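Long-range contacts in hemolysin II regulatory protein (Bacillus cereus, PDB 2JJ7), which probably binds DNA as a dimeric transcriptional regulator of the TetR family, with a predicted helix-turn-helix motif: residues 15-23 with 96-104; 52-60 with 114-122. One frame throughout, in Å; residues are numbered along the deposited sequence.

Overall arrangement
Both contacts join the N-terminal, predicted DNA-binding part of this all-helical chain to its C-terminal part. In contact 1 the end of helix 5-23 meets the start of helix 98-109; in contact 2 helix 51-62 meets the short helix 115-118, which follows helix 98-109 in the chain. Their centres lie about 12 Å apart, and their segments alternate along the sequence. The two share a hydrophobic seam: F122 CD2 lies 3.6 Å from A104 CB, and F20 CE2 lies 3.7 Å from Y55 CA. Both lie outside the predicted helix-turn-helix, residues 29-48; in TetR regulators the C-terminal domain is where ligand and dimer contacts are found.

Contact 1. Residues 15-23 with 96-104; sequences AAKKKFGER and ENPEIGTLA
A trans chi1 (-179°) and an extended chain carry K17 NZ out to N97, while a bend at chi2 brings E99 OE1 against the lysine methylenes, nearest at K17 CE (3.3 Å). The two side chains cross at about a right angle. K17 NZ donates to N97 OD1 at 2.8 Å, with a C=O...N angle of 126° and the donor tilted out of the carbonyl plane. Its salt bridge to E99 is long, NZ lying 3.9 Å from OE1. A water fills in, accepting from K17 NZ and donating to E99 OE1, so the ammonium has an amide oxygen and a water as close partners. G21 has no side chain, and E99 CG rests 3.6 Å from G21 CA and 3.2 Å from K17 O. The backbones come within 4.4 Å here, CA of G21 to CA of E99. Deeper in, L103 CD2 sits 3.4 Å from F20 O, and its other methyl meets F20 CB. A second water donates to G21 O and hydrogen-bonds T102 OG1. This is a helix-helix crossing, close at G21, that joins the first long helix of the TetR-type N-terminal region to a helix of the C-terminal region; the short segments cross at 46°, their axes 8.6 Å apart. K17 also makes a cation-pi contact with Y62 of helix 51-62, and that helix packs on both partners, V58 against A16 and F59 against L103. Helix 30-37 lies against A15, A16 and K19, and T102 touches F145 of the second subunit.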
ATOM      1  N   ALA B  15     -17.124  21.296   2.340  1.00 34.80           N
ATOM      2  CA  ALA B  15     -16.458  21.703   1.094  1.00 36.75           C
ATOM      3  C   ALA B  15     -14.965  21.417   1.126  1.00 36.74           C
ATOM      4  O   ALA B  15     -14.408  20.887   0.168  1.00 38.83           O
ATOM      5  CB  ALA B  15     -16.700  23.185   0.807  1.00 33.59           C
ATOM      6  N   ALA B  16     -14.333  21.790   2.232  1.00 37.39           N
ATOM      7  CA  ALA B  16     -12.900  21.653   2.405  1.00 36.39           C
ATOM      8  C   ALA B  16     -12.500  20.164   2.440  1.00 36.55           C
ATOM      9  O   ALA B  16     -11.547  19.770   1.787  1.00 35.96           O
ATOM     10  CB  ALA B  16     -12.466  22.366   3.650  1.00 34.72           C
ATOM     11  N   LYS B  17     -13.232  19.351   3.199  1.00 36.78           N
ATOM     12  CA  LYS B  17     -13.065  17.887   3.164  1.00 35.96           C
ATOM     13  C   LYS B  17     -13.082  17.375   1.721  1.00 37.47           C
ATOM     14  O   LYS B  17     -12.170  16.660   1.300  1.00 37.65           O
ATOM     15  CB  LYS B  17     -14.185  17.201   3.962  1.00 35.79           C
ATOM     16  CG  LYS B  17     -14.096  15.678   4.026  1.00 33.34           C
ATOM     17  CD  LYS B  17     -15.380  15.050   4.559  1.00 29.97           C
ATOM     18  CE  LYS B  17     -15.106  13.681   5.137  1.00 37.61           C
ATOM     19  NZ  LYS B  17     -16.353  12.944   5.551  1.00 38.21           N
ATOM     20  N   LYS B  18     -14.119  17.756   0.971  1.00 38.02           N
ATOM     21  CA  LYS B  18     -14.284  17.336  -0.414  1.00 39.26           C
ATOM     22  C   LYS B  18     -13.104  17.754  -1.294  1.00 39.32           C
ATOM     23  O   LYS B  18     -12.531  16.930  -2.008  1.00 39.67           O
ATOM     24  CB  LYS B  18     -15.583  17.896  -1.004  1.00 39.47           C
ATOM     25  CG  LYS B  18     -15.865  17.368  -2.417  1.00 42.87           C
ATOM     26  CD  LYS B  18     -17.052  18.039  -3.078  1.00 47.32           C
ATOM     27  CE  LYS B  18     -17.243  17.512  -4.490  1.00 47.59           C
ATOM     28  NZ  LYS B  18     -18.610  17.793  -5.012  1.00 54.73           N
ATOM     29  N   LYS B  19     -12.743  19.030  -1.218  1.00 37.83           N
ATOM     30  CA  LYS B  19     -11.721  19.609  -2.086  1.00 37.11           C
ATOM     31  C   LYS B  19     -10.301  19.169  -1.744  1.00 37.61           C
ATOM     32  O   LYS B  19      -9.547  18.770  -2.630  1.00 38.13           O
ATOM     33  CB  LYS B  19     -11.857  21.135  -2.120  1.00 37.59           C
ATOM     34  CG  LYS B  19     -13.034  21.622  -2.974  1.00 35.93           C
ATOM     35  CD  LYS B  19     -12.679  21.490  -4.457  1.00 43.51           C
ATOM     36  CE  LYS B  19     -13.901  21.509  -5.340  1.00 46.48           C
ATOM     37  NZ  LYS B  19     -13.556  21.103  -6.728  1.00 49.94           N
ATOM     38  N   PHE B  20      -9.944  19.231  -0.464  1.00 38.53           N
ATOM     39  CA  PHE B  20      -8.702  18.617   0.024  1.00 37.08           C
ATOM     40  C   PHE B  20      -8.580  17.155  -0.388  1.00 36.34           C
ATOM     41  O   PHE B  20      -7.508  16.718  -0.794  1.00 35.98           O
ATOM     42  CB  PHE B  20      -8.607  18.696   1.547  1.00 37.90           C
ATOM     43  CG  PHE B  20      -8.150  20.033   2.069  1.00 36.96           C
ATOM     44  CD1 PHE B  20      -7.002  20.645   1.568  1.00 38.06           C
ATOM     45  CD2 PHE B  20      -8.847  20.657   3.100  1.00 34.81           C
ATOM     46  CE1 PHE B  20      -6.572  21.889   2.064  1.00 38.55           C
ATOM     47  CE2 PHE B  20      -8.420  21.899   3.610  1.00 38.56           C
ATOM     48  CZ  PHE B  20      -7.287  22.512   3.091  1.00 37.56           C
ATOM     49  N   GLY B  21      -9.672  16.400  -0.271  1.00 36.45           N
ATOM     50  CA  GLY B  21      -9.678  14.974  -0.639  1.00 37.54           C
ATOM     51  C   GLY B  21      -9.425  14.741  -2.124  1.00 39.41           C
ATOM     52  O   GLY B  21      -8.793  13.759  -2.511  1.00 39.61           O
ATOM     53  N   GLU B  22      -9.928  15.655  -2.949  1.00 39.52           N
ATOM     54  CA  GLU B  22      -9.780  15.568  -4.390  1.00 41.34           C
ATOM     55  C   GLU B  22      -8.379  15.921  -4.879  1.00 41.34           C
ATOM     56  O   GLU B  22      -7.862  15.263  -5.781  1.00 43.09           O
ATOM     57  CB  GLU B  22     -10.799  16.467  -5.085  1.00 40.12           C
ATOM     58  CG  GLU B  22     -12.194  15.874  -5.195  1.00 44.21           C
ATOM     59  CD  GLU B  22     -13.216  16.894  -5.656  1.00 49.93           C
ATOM     60  OE1 GLU B  22     -12.812  18.024  -6.017  1.00 46.78           O
ATOM     61  OE2 GLU B  22     -14.422  16.564  -5.663  1.00 53.25           O
ATOM     62  N   ARG B  23      -7.767  16.940  -4.284  1.00 41.36           N
ATOM     63  CA  ARG B  23      -6.551  17.534  -4.851  1.00 42.83           C
ATOM     64  C   ARG B  23      -5.373  17.605  -3.894  1.00 42.04           C
ATOM     65  O   ARG B  23      -4.305  18.099  -4.260  1.00 43.13           O
ATOM     66  CB  ARG B  23      -6.844  18.937  -5.391  1.00 42.64           C
ATOM     67  CG  ARG B  23      -7.367  18.958  -6.809  1.00 50.31           C
ATOM     68  CD  ARG B  23      -7.436  20.377  -7.328  1.00 65.00           C
ATOM     69  NE  ARG B  23      -8.055  20.453  -8.649  1.00 73.82           N
ATOM     70  CZ  ARG B  23      -8.616  21.550  -9.155  1.00 77.59           C
ATOM     71  NH1 ARG B  23      -8.652  22.680  -8.454  1.00 76.95           N
ATOM     72  NH2 ARG B  23      -9.155  21.517 -10.366  1.00 79.36           N
ATOM     73  N   GLU B  96     -16.731   5.763   5.887  1.00 39.65           N
ATOM     74  CA  GLU B  96     -17.593   6.915   6.171  1.00 41.38           C
ATOM     75  C   GLU B  96     -16.904   8.223   5.779  1.00 40.02           C
ATOM     76  O   GLU B  96     -17.563   9.212   5.445  1.00 37.76           O
ATOM     77  CB  GLU B  96     -17.960   6.949   7.663  1.00 42.62           C
ATOM     78  CG  GLU B  96     -18.795   5.747   8.165  1.00 47.61           C
ATOM     79  CD  GLU B  96     -18.905   5.658   9.701  1.00 55.39           C
ATOM     80  OE1 GLU B  96     -18.049   6.231  10.417  1.00 63.35           O
ATOM     81  OE2 GLU B  96     -19.842   4.989  10.198  1.00 59.30           O
ATOM     82  N   ASN B  97     -15.571   8.218   5.817  1.00 39.16           N
ATOM     83  CA  ASN B  97     -14.789   9.425   5.549  1.00 37.28           C
ATOM     84  C   ASN B  97     -13.636   9.190   4.585  1.00 37.31           C
ATOM     85  O   ASN B  97     -12.472   9.266   5.000  1.00 36.20           O
ATOM     86  CB  ASN B  97     -14.237   9.962   6.863  1.00 37.11           C
ATOM     87  CG  ASN B  97     -15.321  10.270   7.852  1.00 34.86           C
ATOM     88  OD1 ASN B  97     -15.890  11.351   7.834  1.00 41.00           O
ATOM     89  ND2 ASN B  97     -15.604   9.320   8.737  1.00 36.66           N
ATOM     90  N   PRO B  98     -13.947   8.902   3.301  1.00 37.06           N
ATOM     91  CA  PRO B  98     -12.880   8.496   2.370  1.00 35.03           C
ATOM     92  C   PRO B  98     -11.727   9.503   2.250  1.00 36.79           C
ATOM     93  O   PRO B  98     -10.566   9.096   2.116  1.00 35.70           O
ATOM     94  CB  PRO B  98     -13.608   8.312   1.026  1.00 36.21           C
ATOM     95  CG  PRO B  98     -15.031   8.853   1.228  1.00 37.19           C
ATOM     96  CD  PRO B  98     -15.297   8.790   2.701  1.00 35.70           C
ATOM     97  N   GLU B  99     -12.042  10.799   2.331  1.00 35.14           N
ATOM     98  CA  GLU B  99     -11.041  11.856   2.180  1.00 37.03           C
ATOM     99  C   GLU B  99      -9.962  11.800   3.260  1.00 36.59           C
ATOM    100  O   GLU B  99      -8.799  12.121   2.997  1.00 37.98           O
ATOM    101  CB  GLU B  99     -11.710  13.239   2.184  1.00 34.38           C
ATOM    102  CG  GLU B  99     -12.573  13.482   0.981  1.00 33.24           C
ATOM    103  CD  GLU B  99     -14.009  13.014   1.150  1.00 40.40           C
ATOM    104  OE1 GLU B  99     -14.364  12.412   2.197  1.00 38.29           O
ATOM    105  OE2 GLU B  99     -14.796  13.275   0.222  1.00 39.03           O
ATOM    106  N   ILE B 100     -10.365  11.417   4.472  1.00 36.71           N
ATOM    107  CA  ILE B 100      -9.442  11.283   5.594  1.00 37.50           C
ATOM    108  C   ILE B 100      -8.445  10.152   5.293  1.00 37.79           C
ATOM    109  O   ILE B 100      -7.275  10.223   5.675  1.00 40.53           O
ATOM    110  CB  ILE B 100     -10.215  11.062   6.939  1.00 38.51           C
ATOM    111  CG1 ILE B 100     -11.058  12.308   7.342  1.00 35.43           C
ATOM    112  CG2 ILE B 100      -9.266  10.659   8.069  1.00 40.34           C
ATOM    113  CD1 ILE B 100     -10.251  13.652   7.569  1.00 31.76           C
ATOM    114  N   GLY B 101      -8.903   9.117   4.595  1.00 37.39           N
ATOM    115  CA  GLY B 101      -8.010   8.055   4.147  1.00 37.07           C
ATOM    116  C   GLY B 101      -6.882   8.609   3.291  1.00 37.98           C
ATOM    117  O   GLY B 101      -5.694   8.421   3.585  1.00 38.93           O
ATOM    118  N   THR B 102      -7.266   9.313   2.233  1.00 36.24           N
ATOM    119  CA  THR B 102      -6.325   9.915   1.294  1.00 36.90           C
ATOM    120  C   THR B 102      -5.385  10.882   2.012  1.00 36.64           C
ATOM    121  O   THR B 102      -4.171  10.808   1.840  1.00 36.16           O
ATOM    122  CB  THR B 102      -7.086  10.676   0.181  1.00 37.67           C
ATOM    123  OG1 THR B 102      -7.711   9.726  -0.688  1.00 37.38           O
ATOM    124  CG2 THR B 102      -6.144  11.571  -0.634  1.00 38.69           C
ATOM    125  N   LEU B 103      -5.948  11.761   2.839  1.00 35.91           N
ATOM    126  CA  LEU B 103      -5.157  12.802   3.492  1.00 35.83           C
ATOM    127  C   LEU B 103      -4.220  12.233   4.542  1.00 37.07           C
ATOM    128  O   LEU B 103      -3.054  12.650   4.618  1.00 36.07           O
ATOM    129  CB  LEU B 103      -6.058  13.882   4.104  1.00 35.91           C
ATOM    130  CG  LEU B 103      -6.955  14.625   3.117  1.00 39.04           C
ATOM    131  CD1 LEU B 103      -7.864  15.606   3.866  1.00 33.99           C
ATOM    132  CD2 LEU B 103      -6.125  15.327   2.034  1.00 34.45           C
ATOM    133  N   ALA B 104      -4.722  11.288   5.347  1.00 36.57           N
ATOM    134  CA  ALA B 104      -3.874  10.645   6.347  1.00 36.58           C
ATOM    135  C   ALA B 104      -2.802   9.823   5.676  1.00 35.32           C
ATOM    136  O   ALA B 104      -1.679   9.811   6.149  1.00 36.38           O
ATOM    137  CB  ALA B 104      -4.676   9.772   7.322  1.00 36.55           C
TER
HETATM  138  O   HOH W   1     -16.910  12.064   2.905  1.00 38.20           O
HETATM  139  O   HOH W   2     -10.120  11.331  -1.143  1.00 37.70           O

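Contact 2. Residues 52-60 with 114-122; sequences ENLYYEVFK and RLEKIKPYF
I118 is the main bump, pushing its two branches between the aromatic side chains Y56 and F59 of helix 51-62. A chi1 of 62° tucks its CG1 over its own backbone and carries CD1 over one face of the F59 ring, 4.2 Å from the centroid and 15° off the normal, a CH-pi contact. The CG2 branch packs on F59 CD2 and reaches Y56 CD1. Y56 was modelled in two conformers, and its contacts hold for one of them: there K117 CB covers one face at 3.9 Å from the centroid, E52 O lies over the opposite face, and R114 CB meets the edge in plane. Toward K60, the CA of that lysine lies over one face of the Y121 ring, 4.0 Å from the centroid, another CH-pi contact; the K60 chain then runs alongside the tyrosine, pointing the same way. Y121 CB also sits 3.4 Å from F59 O, and F122 CB lies at the edge of the F59 ring, near its plane. Toward E52, R114 bends at chi3, and its CD lies against Y55 CE1, the guanidinium standing nearly perpendicular to the ring at 87°. E52 OE1 packs on R114 CG at 3.2 Å without pairing with its charge; one water joins R114 NH1 to E52 OE2, the latter bond weak. R114 NE and Y55 OH both turn to E107 OE2 of helix 98-109. With no direct hydrogen bond between the two segments, the contact depends on CH-pi and apolar packing, its direct charge pairing drawn from E107 outside.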
ATOM      1  N   GLU B  52      -4.499  26.394   6.149  1.00 37.83           N
ATOM      2  CA  GLU B  52      -3.793  25.587   7.149  1.00 38.43           C
ATOM      3  C   GLU B  52      -4.720  25.226   8.307  1.00 37.48           C
ATOM      4  O   GLU B  52      -4.835  24.058   8.686  1.00 36.53           O
ATOM      5  CB  GLU B  52      -2.532  26.304   7.641  1.00 38.63           C
ATOM      6  CG  GLU B  52      -1.873  25.697   8.888  1.00 45.56           C
ATOM      7  CD  GLU B  52      -0.959  24.515   8.597  1.00 53.81           C
ATOM      8  OE1 GLU B  52      -1.488  23.412   8.332  1.00 63.57           O
ATOM      9  OE2 GLU B  52       0.285  24.679   8.661  1.00 50.12           O
ATOM     10  N   ASN B  53      -5.397  26.235   8.844  1.00 36.99           N
ATOM     11  CA  ASN B  53      -6.316  26.047   9.957  1.00 36.70           C
ATOM     12  C   ASN B  53      -7.574  25.289   9.530  1.00 35.99           C
ATOM     13  O   ASN B  53      -8.113  24.480  10.281  1.00 35.58           O
ATOM     14  CB  ASN B  53      -6.683  27.401  10.570  1.00 37.00           C
ATOM     15  CG  ASN B  53      -7.615  27.259  11.754  1.00 41.66           C
ATOM     16  OD1 ASN B  53      -7.290  26.576  12.731  1.00 48.61           O
ATOM     17  ND2 ASN B  53      -8.797  27.881  11.666  1.00 40.02           N
ATOM     18  N   LEU B  54      -8.029  25.561   8.312  1.00 34.57           N
ATOM     19  CA  LEU B  54      -9.159  24.880   7.728  1.00 36.40           C
ATOM     20  C   LEU B  54      -8.877  23.374   7.613  1.00 35.40           C
ATOM     21  O   LEU B  54      -9.731  22.551   7.928  1.00 34.85           O
ATOM     22  CB  LEU B  54      -9.435  25.474   6.353  1.00 37.88           C
ATOM     23  CG  LEU B  54     -10.738  25.197   5.609  1.00 42.51           C
ATOM     24  CD1 LEU B  54     -11.936  25.343   6.520  1.00 47.47           C
ATOM     25  CD2 LEU B  54     -10.826  26.169   4.459  1.00 47.49           C
ATOM     26  N   TYR B  55      -7.671  23.040   7.164  1.00 33.82           N
ATOM     27  CA  TYR B  55      -7.181  21.661   7.117  1.00 31.74           C
ATOM     28  C   TYR B  55      -7.187  21.012   8.492  1.00 30.45           C
ATOM     29  O   TYR B  55      -7.689  19.907   8.642  1.00 30.76           O
ATOM     30  CB  TYR B  55      -5.776  21.656   6.558  1.00 30.07           C
ATOM     31  CG  TYR B  55      -5.186  20.294   6.254  1.00 31.76           C
ATOM     32  CD1 TYR B  55      -4.139  19.804   7.020  1.00 30.58           C
ATOM     33  CD2 TYR B  55      -5.626  19.531   5.171  1.00 28.11           C
ATOM     34  CE1 TYR B  55      -3.557  18.598   6.748  1.00 29.98           C
ATOM     35  CE2 TYR B  55      -5.039  18.288   4.886  1.00 27.47           C
ATOM     36  CZ  TYR B  55      -3.999  17.847   5.687  1.00 23.94           C
ATOM     37  OH  TYR B  55      -3.358  16.669   5.466  1.00 24.29           O
ATOM     38  N   TYR B  56      -6.641  21.712   9.488  1.00 31.58           N
ATOM     39  CA  TYR B  56      -6.682  21.238  10.870  0.50 32.52           C
ATOM     40  C   TYR B  56      -8.129  20.948  11.282  1.00 32.03           C
ATOM     41  O   TYR B  56      -8.412  19.886  11.834  1.00 33.25           O
ATOM     42  CB  TYR B  56      -6.058  22.250  11.843  0.50 32.50           C
ATOM     43  CG  TYR B  56      -4.547  22.417  11.765  0.50 34.11           C
ATOM     44  CD1 TYR B  56      -3.736  21.503  11.093  0.50 31.21           C
ATOM     45  CD2 TYR B  56      -3.929  23.481  12.407  0.50 32.11           C
ATOM     46  CE1 TYR B  56      -2.351  21.674  11.043  0.50 27.17           C
ATOM     47  CE2 TYR B  56      -2.562  23.651  12.368  0.50 29.37           C
ATOM     48  CZ  TYR B  56      -1.777  22.761  11.688  0.50 28.77           C
ATOM     49  OH  TYR B  56      -0.410  22.970  11.674  0.50 32.08           O
ATOM     50  N   GLU B  57      -9.034  21.878  10.994  1.00 31.27           N
ATOM     51  CA  GLU B  57     -10.435  21.726  11.365  1.00 30.97           C
ATOM     52  C   GLU B  57     -11.112  20.553  10.640  1.00 30.90           C
ATOM     53  O   GLU B  57     -12.035  19.939  11.177  1.00 30.01           O
ATOM     54  CB  GLU B  57     -11.200  23.031  11.131  1.00 30.13           C
ATOM     55  CG  GLU B  57     -10.841  24.159  12.088  1.00 34.88           C
ATOM     56  CD  GLU B  57     -11.059  23.801  13.553  1.00 40.70           C
ATOM     57  OE1 GLU B  57     -12.075  23.157  13.884  1.00 40.32           O
ATOM     58  OE2 GLU B  57     -10.200  24.162  14.375  1.00 44.88           O
ATOM     59  N   VAL B  58     -10.634  20.244   9.434  1.00 30.28           N
ATOM     60  CA  VAL B  58     -11.118  19.092   8.668  1.00 30.35           C
ATOM     61  C   VAL B  58     -10.763  17.781   9.374  1.00 29.64           C
ATOM     62  O   VAL B  58     -11.627  16.921   9.558  1.00 30.17           O
ATOM     63  CB  VAL B  58     -10.594  19.092   7.211  1.00 30.30           C
ATOM     64  CG1 VAL B  58     -10.751  17.704   6.564  1.00 24.42           C
ATOM     65  CG2 VAL B  58     -11.354  20.127   6.406  1.00 32.17           C
ATOM     66  N   PHE B  59      -9.506  17.650   9.792  1.00 29.49           N
ATOM     67  CA  PHE B  59      -9.072  16.491  10.588  1.00 30.13           C
ATOM     68  C   PHE B  59      -9.827  16.377  11.919  1.00 30.35           C
ATOM     69  O   PHE B  59     -10.216  15.288  12.319  1.00 30.44           O
ATOM     70  CB  PHE B  59      -7.552  16.502  10.784  1.00 28.99           C
ATOM     71  CG  PHE B  59      -6.820  15.656   9.765  1.00 27.12           C
ATOM     72  CD1 PHE B  59      -6.666  14.288   9.971  1.00 21.67           C
ATOM     73  CD2 PHE B  59      -6.309  16.223   8.598  1.00 25.54           C
ATOM     74  CE1 PHE B  59      -5.993  13.472   9.013  1.00 23.17           C
ATOM     75  CE2 PHE B  59      -5.640  15.437   7.648  1.00 20.70           C
ATOM     76  CZ  PHE B  59      -5.487  14.053   7.861  1.00 24.77           C
ATOM     77  N   LYS B  60     -10.057  17.520  12.564  1.00 28.12           N
ATOM     78  CA  LYS B  60     -10.808  17.588  13.813  1.00 29.27           C
ATOM     79  C   LYS B  60     -12.269  17.149  13.623  1.00 29.67           C
ATOM     80  O   LYS B  60     -12.762  16.349  14.401  1.00 31.09           O
ATOM     81  CB  LYS B  60     -10.748  19.013  14.378  1.00 26.70           C
ATOM     82  CG  LYS B  60     -11.292  19.184  15.776  1.00 29.42           C
ATOM     83  CD  LYS B  60     -11.287  20.654  16.148  1.00 36.90           C
ATOM     84  CE  LYS B  60     -11.554  20.868  17.630  1.00 43.68           C
ATOM     85  NZ  LYS B  60     -11.715  22.315  17.954  1.00 44.57           N
ATOM     86  N   ARG B 114       2.682  19.831   9.346  1.00 37.35           N
ATOM     87  CA  ARG B 114       1.327  19.753   9.903  1.00 37.12           C
ATOM     88  C   ARG B 114       1.107  18.552  10.828  1.00 38.36           C
ATOM     89  O   ARG B 114       0.095  18.493  11.544  1.00 39.77           O
ATOM     90  CB  ARG B 114       0.291  19.708   8.775  1.00 36.52           C
ATOM     91  CG  ARG B 114       0.357  20.868   7.808  1.00 36.69           C
ATOM     92  CD  ARG B 114      -0.556  20.672   6.601  1.00 39.85           C
ATOM     93  NE  ARG B 114      -0.143  19.577   5.720  1.00 41.40           N
ATOM     94  CZ  ARG B 114       0.778  19.666   4.760  1.00 43.27           C
ATOM     95  NH1 ARG B 114       1.435  20.803   4.534  1.00 41.24           N
ATOM     96  NH2 ARG B 114       1.053  18.599   4.025  1.00 42.15           N
ATOM     97  N   LEU B 115       2.045  17.607  10.821  1.00 37.40           N
ATOM     98  CA  LEU B 115       1.848  16.310  11.472  1.00 38.92           C
ATOM     99  C   LEU B 115       1.471  16.408  12.943  1.00 38.47           C
ATOM    100  O   LEU B 115       0.474  15.835  13.378  1.00 38.81           O
ATOM    101  CB  LEU B 115       3.079  15.406  11.321  1.00 37.84           C
ATOM    102  CG  LEU B 115       2.969  13.990  11.925  1.00 40.93           C
ATOM    103  CD1 LEU B 115       1.773  13.209  11.397  1.00 34.34           C
ATOM    104  CD2 LEU B 115       4.255  13.193  11.689  1.00 39.15           C
ATOM    105  N   GLU B 116       2.291  17.130  13.690  1.00 38.60           N
ATOM    106  CA  GLU B 116       2.158  17.252  15.129  1.00 39.37           C
ATOM    107  C   GLU B 116       0.749  17.708  15.539  1.00 39.66           C
ATOM    108  O   GLU B 116       0.179  17.166  16.489  1.00 39.82           O
ATOM    109  CB  GLU B 116       3.235  18.214  15.638  1.00 38.14           C
ATOM    110  CG  GLU B 116       3.173  18.561  17.126  1.00 42.74           C
ATOM    111  CD  GLU B 116       4.356  19.430  17.584  1.00 45.86           C
ATOM    112  OE1 GLU B 116       5.356  19.545  16.837  1.00 44.18           O
ATOM    113  OE2 GLU B 116       4.285  19.991  18.695  1.00 50.86           O
ATOM    114  N   LYS B 117       0.193  18.694  14.829  1.00 39.49           N
ATOM    115  CA  LYS B 117      -1.134  19.228  15.167  1.00 39.54           C
ATOM    116  C   LYS B 117      -2.298  18.322  14.801  1.00 37.33           C
ATOM    117  O   LYS B 117      -3.287  18.279  15.523  1.00 37.25           O
ATOM    118  CB  LYS B 117      -1.364  20.610  14.548  1.00 39.22           C
ATOM    119  CG  LYS B 117      -0.612  21.731  15.236  1.00 44.68           C
ATOM    120  CD  LYS B 117      -0.993  21.866  16.706  1.00 54.23           C
ATOM    121  CE  LYS B 117      -0.057  22.837  17.411  1.00 59.79           C
ATOM    122  NZ  LYS B 117      -0.114  22.694  18.889  1.00 66.12           N
ATOM    123  N   ILE B 118      -2.195  17.628  13.672  1.00 38.00           N
ATOM    124  CA  ILE B 118      -3.285  16.757  13.203  1.00 37.09           C
ATOM    125  C   ILE B 118      -3.227  15.358  13.817  1.00 38.12           C
ATOM    126  O   ILE B 118      -4.229  14.651  13.828  1.00 38.66           O
ATOM    127  CB  ILE B 118      -3.328  16.643  11.646  1.00 39.33           C
ATOM    128  CG1 ILE B 118      -2.040  16.010  11.112  1.00 35.72           C
ATOM    129  CG2 ILE B 118      -3.608  18.012  10.994  1.00 35.77           C
ATOM    130  CD1 ILE B 118      -2.153  15.513   9.701  1.00 36.26           C
ATOM    131  N   LYS B 119      -2.066  14.973  14.344  1.00 36.79           N
ATOM    132  CA  LYS B 119      -1.848  13.602  14.823  1.00 37.03           C
ATOM    133  C   LYS B 119      -2.946  13.059  15.748  1.00 36.25           C
ATOM    134  O   LYS B 119      -3.379  11.924  15.556  1.00 38.91           O
ATOM    135  CB  LYS B 119      -0.486  13.474  15.519  1.00 37.14           C
ATOM    136  CG  LYS B 119       0.046  12.062  15.548  1.00 39.23           C
ATOM    137  CD  LYS B 119       1.330  11.952  16.365  1.00 43.85           C
ATOM    138  CE  LYS B 119       2.205  10.832  15.815  1.00 50.59           C
ATOM    139  NZ  LYS B 119       3.187  10.308  16.813  1.00 52.62           N
ATOM    140  N   PRO B 120      -3.369  13.841  16.782  1.00 35.61           N
ATOM    141  CA  PRO B 120      -4.398  13.324  17.693  1.00 34.24           C
ATOM    142  C   PRO B 120      -5.702  12.941  17.007  1.00 33.70           C
ATOM    143  O   PRO B 120      -6.460  12.138  17.548  1.00 34.38           O
ATOM    144  CB  PRO B 120      -4.637  14.485  18.662  1.00 34.78           C
ATOM    145  CG  PRO B 120      -3.360  15.239  18.658  1.00 33.34           C
ATOM    146  CD  PRO B 120      -2.831  15.133  17.259  1.00 33.78           C
ATOM    147  N   TYR B 121      -5.954  13.490  15.829  1.00 33.09           N
ATOM    148  CA  TYR B 121      -7.231  13.268  15.157  1.00 33.78           C
ATOM    149  C   TYR B 121      -7.323  12.032  14.248  1.00 34.28           C
ATOM    150  O   TYR B 121      -8.388  11.725  13.721  1.00 34.46           O
ATOM    151  CB  TYR B 121      -7.648  14.529  14.427  1.00 33.04           C
ATOM    152  CG  TYR B 121      -7.703  15.737  15.339  1.00 33.91           C
ATOM    153  CD1 TYR B 121      -6.824  16.796  15.171  1.00 31.53           C
ATOM    154  CD2 TYR B 121      -8.616  15.796  16.397  1.00 27.42           C
ATOM    155  CE1 TYR B 121      -6.880  17.915  16.013  1.00 38.44           C
ATOM    156  CE2 TYR B 121      -8.674  16.895  17.243  1.00 29.39           C
ATOM    157  CZ  TYR B 121      -7.806  17.948  17.048  1.00 35.44           C
ATOM    158  OH  TYR B 121      -7.870  19.030  17.892  1.00 42.88           O
ATOM    159  N   PHE B 122      -6.220  11.315  14.072  1.00 34.51           N
ATOM    160  CA  PHE B 122      -6.248  10.085  13.273  1.00 33.86           C
ATOM    161  C   PHE B 122      -4.962   9.271  13.389  1.00 34.02           C
ATOM    162  O   PHE B 122      -4.976   8.135  13.863  1.00 32.93           O
ATOM    163  CB  PHE B 122      -6.545  10.375  11.784  1.00 35.09           C
ATOM    164  CG  PHE B 122      -6.856   9.136  10.991  1.00 33.85           C
ATOM    165  CD1 PHE B 122      -8.166   8.693  10.866  1.00 33.71           C
ATOM    166  CD2 PHE B 122      -5.827   8.379  10.417  1.00 37.37           C
ATOM    167  CE1 PHE B 122      -8.466   7.526  10.152  1.00 39.04           C
ATOM    168  CE2 PHE B 122      -6.103   7.209   9.708  1.00 40.30           C
ATOM    169  CZ  PHE B 122      -7.432   6.778   9.578  1.00 37.46           C
TER
HETATM  170  O   HOH W   3       2.155  23.428   6.099  1.00 45.22           O